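Local coordinates for DUF5638 domain-containing protein (Legionella pneumophila subsp. pneumophila, PDB 5L1A) that is of unknown function, this crystallised piece being the all-helical DUF5638 part of a longer protein that is probably anchored in a membrane by a transmembrane helix, at residues S74-S78 with G79-A83; D92-S96 with R97-V101. One frame throughout, in Å; residues are numbered along the deposited sequence.

Interaction 1 of 2, residues S74-S78 with G79-A83; sequences SQVKS and GQINA. With I3C (5-amino-2,4,6-triiodobenzene-1,3-dicarboxylic acid), chain F.
Gln75 O, in the last turn of helix 56-77, takes two backbone donors from the segment that follows. Gln80 N approaches at 2.7 Å, almost in line with the carbonyl bond, whereas Ile81 N stands above the carbonyl plane, 3.2 Å from the same Gln75 O. One residue further on, Gly79 N donates to Val76 O over 3.0 Å. The bonds from Gln80 N and Gly79 N, with the positive phi of Gly79 (83°), make up the Schellman motif that closes many helices; the bond from Ile81 N adds to it.

The side-chain hydrogen bonds form a short relay over the same turn. Gln80 NE2 gives a nearly straight bond to Ser78 OG, which lies in the amide plane of Gln80 at 2.7 Å. Ser78 OG in turn donates to Ser74 O, and the backbone Ser78 N reaches that oxygen from the opposite face of its plane. A water also spans the turn, donating to Ile81 O and, weakly, to Val76 O.

Apolar contact gathers round Ile81. Its CG1, wedged between its own backbone N and carbonyl carbon (chi1 63°), meets Gln75 CB at 3.8 Å and Val76 CG2 at 4.1 Å, and the valine is also covered by Ala86 and Cys110.

Beyond the turn, Asn82 N makes a weak bond to O12 of the triiodinated ligand of chain F, while Asn82 OD1 caps Lys85 N, at the start of helix 83-90. The chemistry implies a helix that closes on itself, the carbonyls of Ser74, Gln75 and Val76 finding donors within the next few residues.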
loop_
_atom_site.group_PDB
_atom_site.type_symbol
_atom_site.label_atom_id
_atom_site.label_comp_id
_atom_site.label_asym_id
_atom_site.label_seq_id
_atom_site.Cartn_x
_atom_site.Cartn_y
_atom_site.Cartn_z
ATOM N N SER A 74 9.543 -3.826 1.624
ATOM C CA SER A 74 10.525 -4.687 2.275
ATOM C C SER A 74 11.811 -4.768 1.461
ATOM O O SER A 74 12.911 -4.750 2.023
ATOM C CB SER A 74 9.939 -6.082 2.506
ATOM O OG SER A 74 9.613 -6.724 1.288
ATOM N N GLN A 75 11.694 -4.834 0.133
ATOM C CA GLN A 75 12.886 -4.905 -0.707
ATOM C C GLN A 75 13.688 -3.610 -0.647
ATOM O O GLN A 75 14.925 -3.640 -0.687
ATOM C CB GLN A 75 12.497 -5.222 -2.148
ATOM C CG GLN A 75 11.796 -6.546 -2.326
ATOM C CD GLN A 75 11.264 -6.727 -3.731
ATOM O OE1 GLN A 75 11.938 -6.409 -4.709
ATOM N NE2 GLN A 75 10.041 -7.228 -3.837
ATOM N N VAL A 76 13.008 -2.468 -0.556
ATOM C CA VAL A 76 13.707 -1.191 -0.464
ATOM C C VAL A 76 14.340 -1.020 0.909
ATOM O O VAL A 76 15.527 -0.696 1.027
ATOM C CB VAL A 76 12.749 -0.029 -0.786
ATOM C CG1 VAL A 76 13.427 1.304 -0.514
ATOM C CG2 VAL A 76 12.300 -0.104 -2.225
ATOM N N LYS A 77 13.558 -1.236 1.967
ATOM C CA LYS A 77 14.059 -0.998 3.316
ATOM C C LYS A 77 15.207 -1.940 3.665
ATOM O O LYS A 77 16.155 -1.541 4.350
ATOM C CB LYS A 77 12.922 -1.135 4.328
ATOM C CG LYS A 77 13.308 -0.749 5.746
ATOM C CD LYS A 77 12.124 -0.846 6.696
ATOM C CE LYS A 77 12.512 -0.420 8.107
ATOM N NZ LYS A 77 13.533 -1.326 8.704
ATOM N N SER A 78 15.149 -3.187 3.200
ATOM C CA SER A 78 16.225 -4.130 3.474
ATOM C C SER A 78 17.395 -3.991 2.510
ATOM O O SER A 78 18.368 -4.742 2.634
ATOM C CB SER A 78 15.694 -5.570 3.444
ATOM O OG SER A 78 15.301 -5.960 2.138
ATOM N N GLY A 79 17.329 -3.061 1.558
ATOM C CA GLY A 79 18.453 -2.800 0.682
ATOM C C GLY A 79 18.589 -3.728 -0.501
ATOM O O GLY A 79 19.665 -3.789 -1.099
ATOM N N GLN A 80 17.534 -4.462 -0.861
ATOM C CA GLN A 80 17.624 -5.356 -2.010
ATOM C C GLN A 80 17.563 -4.588 -3.323
ATOM O O GLN A 80 18.273 -4.928 -4.275
ATOM C CB GLN A 80 16.509 -6.396 -1.956
ATOM C CG GLN A 80 16.556 -7.282 -0.731
ATOM C CD GLN A 80 15.333 -8.154 -0.613
ATOM O OE1 GLN A 80 15.070 -8.994 -1.475
ATOM N NE2 GLN A 80 14.563 -7.952 0.449
ATOM N N ILE A 81 16.715 -3.561 -3.396
ATOM C CA ILE A 81 16.602 -2.707 -4.570
ATOM C C ILE A 81 16.529 -1.263 -4.099
ATOM O O ILE A 81 16.230 -0.981 -2.937
ATOM C CB ILE A 81 15.371 -3.050 -5.441
ATOM C CG1 ILE A 81 14.075 -2.827 -4.658
ATOM C CG2 ILE A 81 15.444 -4.481 -5.948
ATOM C CD1 ILE A 81 12.821 -3.020 -5.493
ATOM N N ASN A 82 16.815 -0.343 -5.015
ATOM C CA ASN A 82 16.706 1.069 -4.689
ATOM C C ASN A 82 15.296 1.566 -4.996
ATOM O O ASN A 82 14.477 0.862 -5.589
ATOM C CB ASN A 82 17.769 1.893 -5.427
ATOM C CG ASN A 82 17.670 1.788 -6.945
ATOM O OD1 ASN A 82 16.605 1.536 -7.507
ATOM N ND2 ASN A 82 18.796 1.995 -7.615
ATOM N N ALA A 83 15.019 2.805 -4.584
ATOM C CA ALA A 83 13.673 3.350 -4.722
ATOM C C ALA A 83 13.249 3.475 -6.181
ATOM O O ALA A 83 12.054 3.381 -6.485
ATOM C CB ALA A 83 13.583 4.705 -4.027
HETATM I I3 I3C F . 22.561 4.414 -3.957
HETATM I I2 I3C F . 20.146 -1.209 -2.862
HETATM I I1 I3C F . 21.772 0.294 -8.555
HETATM O O8 I3C F . 21.858 3.915 -7.698
HETATM O O9 I3C F . 23.877 3.258 -7.182
HETATM C C10 I3C F . 20.623 -1.477 -6.074
HETATM N N13 I3C F . 21.266 1.860 -2.361
HETATM C C1 I3C F . 22.069 2.188 -6.078
HETATM C C6 I3C F . 21.945 2.536 -4.635
HETATM C C5 I3C F . 21.381 1.549 -3.674
HETATM C C4 I3C F . 20.944 0.214 -4.160
HETATM C C3 I3C F . 21.066 -0.130 -5.593
HETATM C C2 I3C F . 21.627 0.849 -6.551
HETATM C C7 I3C F . 22.637 3.183 -7.049
HETATM O O11 I3C F . 21.391 -2.451 -5.931
HETATM O O12 I3C F . 19.493 -1.588 -6.601
HETATM O O HOH W 1 17.792 0.590 -1.062
#

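Interaction 2 of 2, residues D92-S96 with R97-V101; sequences DTTES and RQADV. With I3C (5-amino-2,4,6-triiodobenzene-1,3-dicarboxylic acid), chain B; I3C (5-amino-2,4,6-triiodobenzene-1,3-dicarboxylic acid), chain D; I3C (5-amino-2,4,6-triiodobenzene-1,3-dicarboxylic acid), chain E.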
loop_
_atom_site.group_PDB
_atom_site.type_symbol
_atom_site.label_atom_id
_atom_site.label_comp_id
_atom_site.label_asym_id
_atom_site.label_seq_id
_atom_site.Cartn_x
_atom_site.Cartn_y
_atom_site.Cartn_z
ATOM N N ASP A 92 3.359 2.231 -14.042
ATOM C CA ASP A 92 2.487 2.105 -15.207
ATOM C C ASP A 92 1.090 1.624 -14.835
ATOM O O ASP A 92 0.127 1.930 -15.544
ATOM C CB ASP A 92 3.092 1.144 -16.233
ATOM C CG ASP A 92 4.452 1.595 -16.733
ATOM O OD1 ASP A 92 4.801 2.782 -16.557
ATOM O OD2 ASP A 92 5.172 0.756 -17.316
ATOM N N THR A 93 0.964 0.863 -13.752
ATOM C CA THR A 93 -0.322 0.362 -13.296
ATOM C C THR A 93 -0.963 1.262 -12.248
ATOM O O THR A 93 -2.040 0.933 -11.739
ATOM C CB THR A 93 -0.169 -1.057 -12.739
ATOM O OG1 THR A 93 0.995 -1.124 -11.907
ATOM C CG2 THR A 93 -0.039 -2.065 -13.875
ATOM N N THR A 94 -0.326 2.381 -11.918
ATOM C CA THR A 94 -0.863 3.362 -10.984
ATOM C C THR A 94 -1.422 4.519 -11.802
ATOM O O THR A 94 -0.665 5.264 -12.432
ATOM C CB THR A 94 0.217 3.842 -10.018
ATOM O OG1 THR A 94 0.892 2.712 -9.445
ATOM C CG2 THR A 94 -0.397 4.689 -8.912
ATOM N N GLU A 95 -2.748 4.667 -11.796
ATOM C CA GLU A 95 -3.377 5.646 -12.674
ATOM C C GLU A 95 -3.305 7.052 -12.095
ATOM O O GLU A 95 -2.915 7.996 -12.791
ATOM C CB GLU A 95 -4.823 5.246 -12.952
ATOM C CG GLU A 95 -4.940 3.870 -13.578
ATOM C CD GLU A 95 -6.223 3.690 -14.349
ATOM O OE1 GLU A 95 -6.910 4.701 -14.593
ATOM O OE2 GLU A 95 -6.543 2.538 -14.708
ATOM N N SER A 96 -3.672 7.210 -10.827
ATOM C CA SER A 96 -3.655 8.525 -10.204
ATOM C C SER A 96 -2.224 9.031 -10.067
ATOM O O SER A 96 -1.356 8.337 -9.525
ATOM C CB SER A 96 -4.328 8.470 -8.834
ATOM O OG SER A 96 -4.205 9.705 -8.154
ATOM N N ARG A 97 -1.976 10.245 -10.562
ATOM C CA ARG A 97 -0.647 10.822 -10.411
ATOM C C ARG A 97 -0.368 11.206 -8.963
ATOM O O ARG A 97 0.784 11.146 -8.519
ATOM C CB ARG A 97 -0.482 12.018 -11.350
ATOM C CG ARG A 97 -0.163 11.604 -12.787
ATOM C CD ARG A 97 -0.110 12.781 -13.757
ATOM N NE ARG A 97 0.484 12.394 -15.038
ATOM C CZ ARG A 97 0.531 13.173 -16.115
ATOM N NH1 ARG A 97 0.013 14.393 -16.080
ATOM N NH2 ARG A 97 1.098 12.731 -17.230
ATOM N N GLN A 98 -1.406 11.576 -8.206
ATOM C CA GLN A 98 -1.220 11.825 -6.781
ATOM C C GLN A 98 -0.757 10.572 -6.053
ATOM O O GLN A 98 0.016 10.662 -5.092
ATOM C CB GLN A 98 -2.515 12.356 -6.163
ATOM C CG GLN A 98 -2.523 13.861 -5.928
ATOM C CD GLN A 98 -2.279 14.658 -7.196
ATOM O OE1 GLN A 98 -3.149 14.754 -8.062
ATOM N NE2 GLN A 98 -1.088 15.239 -7.308
ATOM N N ALA A 99 -1.210 9.396 -6.495
ATOM C CA ALA A 99 -0.709 8.154 -5.917
ATOM C C ALA A 99 0.734 7.895 -6.332
ATOM O O ALA A 99 1.528 7.377 -5.540
ATOM C CB ALA A 99 -1.603 6.984 -6.322
ATOM N N ASP A 100 1.090 8.245 -7.571
ATOM C CA ASP A 100 2.483 8.140 -7.998
ATOM C C ASP A 100 3.404 8.931 -7.077
ATOM O O ASP A 100 4.483 8.455 -6.705
ATOM C CB ASP A 100 2.630 8.631 -9.440
ATOM C CG ASP A 100 2.458 7.522 -10.459
ATOM O OD1 ASP A 100 2.050 6.411 -10.069
ATOM O OD2 ASP A 100 2.730 7.756 -11.654
ATOM N N VAL A 101 2.984 10.138 -6.691
ATOM C CA VAL A 101 3.834 11.020 -5.899
ATOM C C VAL A 101 4.059 10.447 -4.506
ATOM O O VAL A 101 5.196 10.373 -4.027
ATOM C CB VAL A 101 3.222 12.432 -5.834
ATOM C CG1 VAL A 101 3.997 13.301 -4.863
ATOM C CG2 VAL A 101 3.198 13.060 -7.218
HETATM I I3 I3C B . -1.660 -6.611 -13.957
HETATM I I2 I3C B . 2.751 -4.401 -10.300
HETATM I I1 I3C B . -2.993 -2.313 -9.747
HETATM O O8 I3C B . -4.266 -5.283 -11.675
HETATM O O9 I3C B . -3.841 -3.667 -13.094
HETATM C C10 I3C B . 0.217 -2.621 -9.143
HETATM N N13 I3C B . 1.272 -6.139 -12.594
HETATM C C1 I3C B . -2.050 -4.462 -11.771
HETATM C C6 I3C B . -1.056 -5.343 -12.424
HETATM C C5 I3C B . 0.360 -5.333 -12.000
HETATM C C4 I3C B . 0.768 -4.427 -10.910
HETATM C C3 I3C B . -0.209 -3.540 -10.246
HETATM C C2 I3C B . -1.617 -3.563 -10.682
HETATM C C7 I3C B . -3.480 -4.473 -12.210
HETATM O O11 I3C B . 0.274 -3.067 -7.979
HETATM O O12 I3C B . 0.505 -1.434 -9.424
HETATM I I3 I3C D . 6.367 10.282 -8.961
HETATM I I2 I3C D . 6.697 16.406 -9.385
HETATM I I1 I3C D . 4.751 12.983 -14.213
HETATM O O8 I3C D . 4.125 10.195 -12.026
HETATM O O9 I3C D . 6.237 9.894 -12.522
HETATM C C10 I3C D . 5.567 15.731 -12.474
HETATM N N13 I3C D . 6.882 13.400 -8.184
HETATM C C1 I3C D . 5.629 11.924 -11.453
HETATM C C6 I3C D . 6.119 12.023 -10.064
HETATM C C5 I3C D . 6.433 13.335 -9.461
HETATM C C4 I3C D . 6.249 14.566 -10.263
HETATM C C3 I3C D . 5.759 14.482 -11.665
HETATM C C2 I3C D . 5.445 13.153 -12.253
HETATM C C7 I3C D . 5.313 10.583 -12.040
HETATM O O11 I3C D . 6.252 15.901 -13.504
HETATM O O12 I3C D . 4.731 16.573 -12.088
HETATM I I3 I3C E . -6.018 -0.857 -7.947
HETATM I I2 I3C E . -7.533 4.736 -5.532
HETATM I I1 I3C E . -8.481 3.523 -11.477
HETATM O O8 I3C E . -8.197 -0.067 -10.927
HETATM O O9 I3C E . -6.144 0.579 -11.309
HETATM C C10 I3C E . -8.426 5.215 -8.594
HETATM N N13 I3C E . -6.409 1.604 -5.725
HETATM C C1 I3C E . -7.262 1.537 -9.446
HETATM C C6 I3C E . -6.780 1.085 -8.116
HETATM C C5 I3C E . -6.847 2.007 -6.944
HETATM C C4 I3C E . -7.399 3.380 -7.117
HETATM C C3 I3C E . -7.881 3.825 -8.445
HETATM C C2 I3C E . -7.808 2.905 -9.605
HETATM C C7 I3C E . -7.197 0.623 -10.635
HETATM O O11 I3C E . -7.621 6.151 -8.797
HETATM O O12 I3C E . -9.657 5.406 -8.505
#
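Thr94 and Asp100 meet where the chain enters helix 97-110, the two side chains running alongside each other with opposite headings. Asp100 OD1 rests against the carbon side of the threonine, 3.2 Å from both Thr94 CB and Thr94 CG2. The same methyl touches the side chain of Ala99, CG2 to CB at 3.7 Å. Thr94 CG2 lies opposite the backbone N, leaving OG1 beside that nitrogen (chi1 -50°); the hydroxyl is thereby turned to Ile90 O, its hydrogen-bond partner at the end of helix 83-90.

Behind this first shell stands Ser96, the N-cap residue. Its carbonyl oxygen receives the first regular helical bond, from Asp100 N at 3.1 Å, with the donor tilted 21° from the carbonyl plane. Ala99 N makes two weak bonds to the same residue, to Ser96 O at 3.2 Å and to Ser96 OG at 3.4 Å. The hydroxyl can cap in this way because it is swung to the far side of the serine's own N (chi1 174°), over the first turn. The bond from Asp100 N, with the weak cap beside it, is consistent with placing Asp100 where its carboxylate can turn back to Thr94.

Further out, triiodinated ligands border the turn. Thr93 OG1 donates to O12 of the chain B molecule and also lies in a weak bond with Ile90 O, Glu95 lies against iodine I1 of the chain E molecule, and Val101 CG2 meets the amino end of the chain D molecule. The pockets draw in other helices: Glu61 and Glu65 of helix 56-77 border the first two, and Phe87 of helix 83-90 borders the third. The turn itself is the connection from helix 83-90 to helix 97-110.

The two interactions come in series along the chain and frame helix 83-90: interaction 1 leads from the end of helix 56-77 to its start, and interaction 2 leads from its end into helix 97-110. Their centres lie 20 Å apart and their nearest atoms about 9 Å, with no direct touch. Helix 97-110 nevertheless ties them together, since interaction 2 starts it while its later residues Phe107 and Cys110 pack on Ala83 and Val76 of interaction 1. One is a helix stop and the other a helix start, and they lie in the last two of the four connections between the helices of this DUF5638 region, for which no function is known.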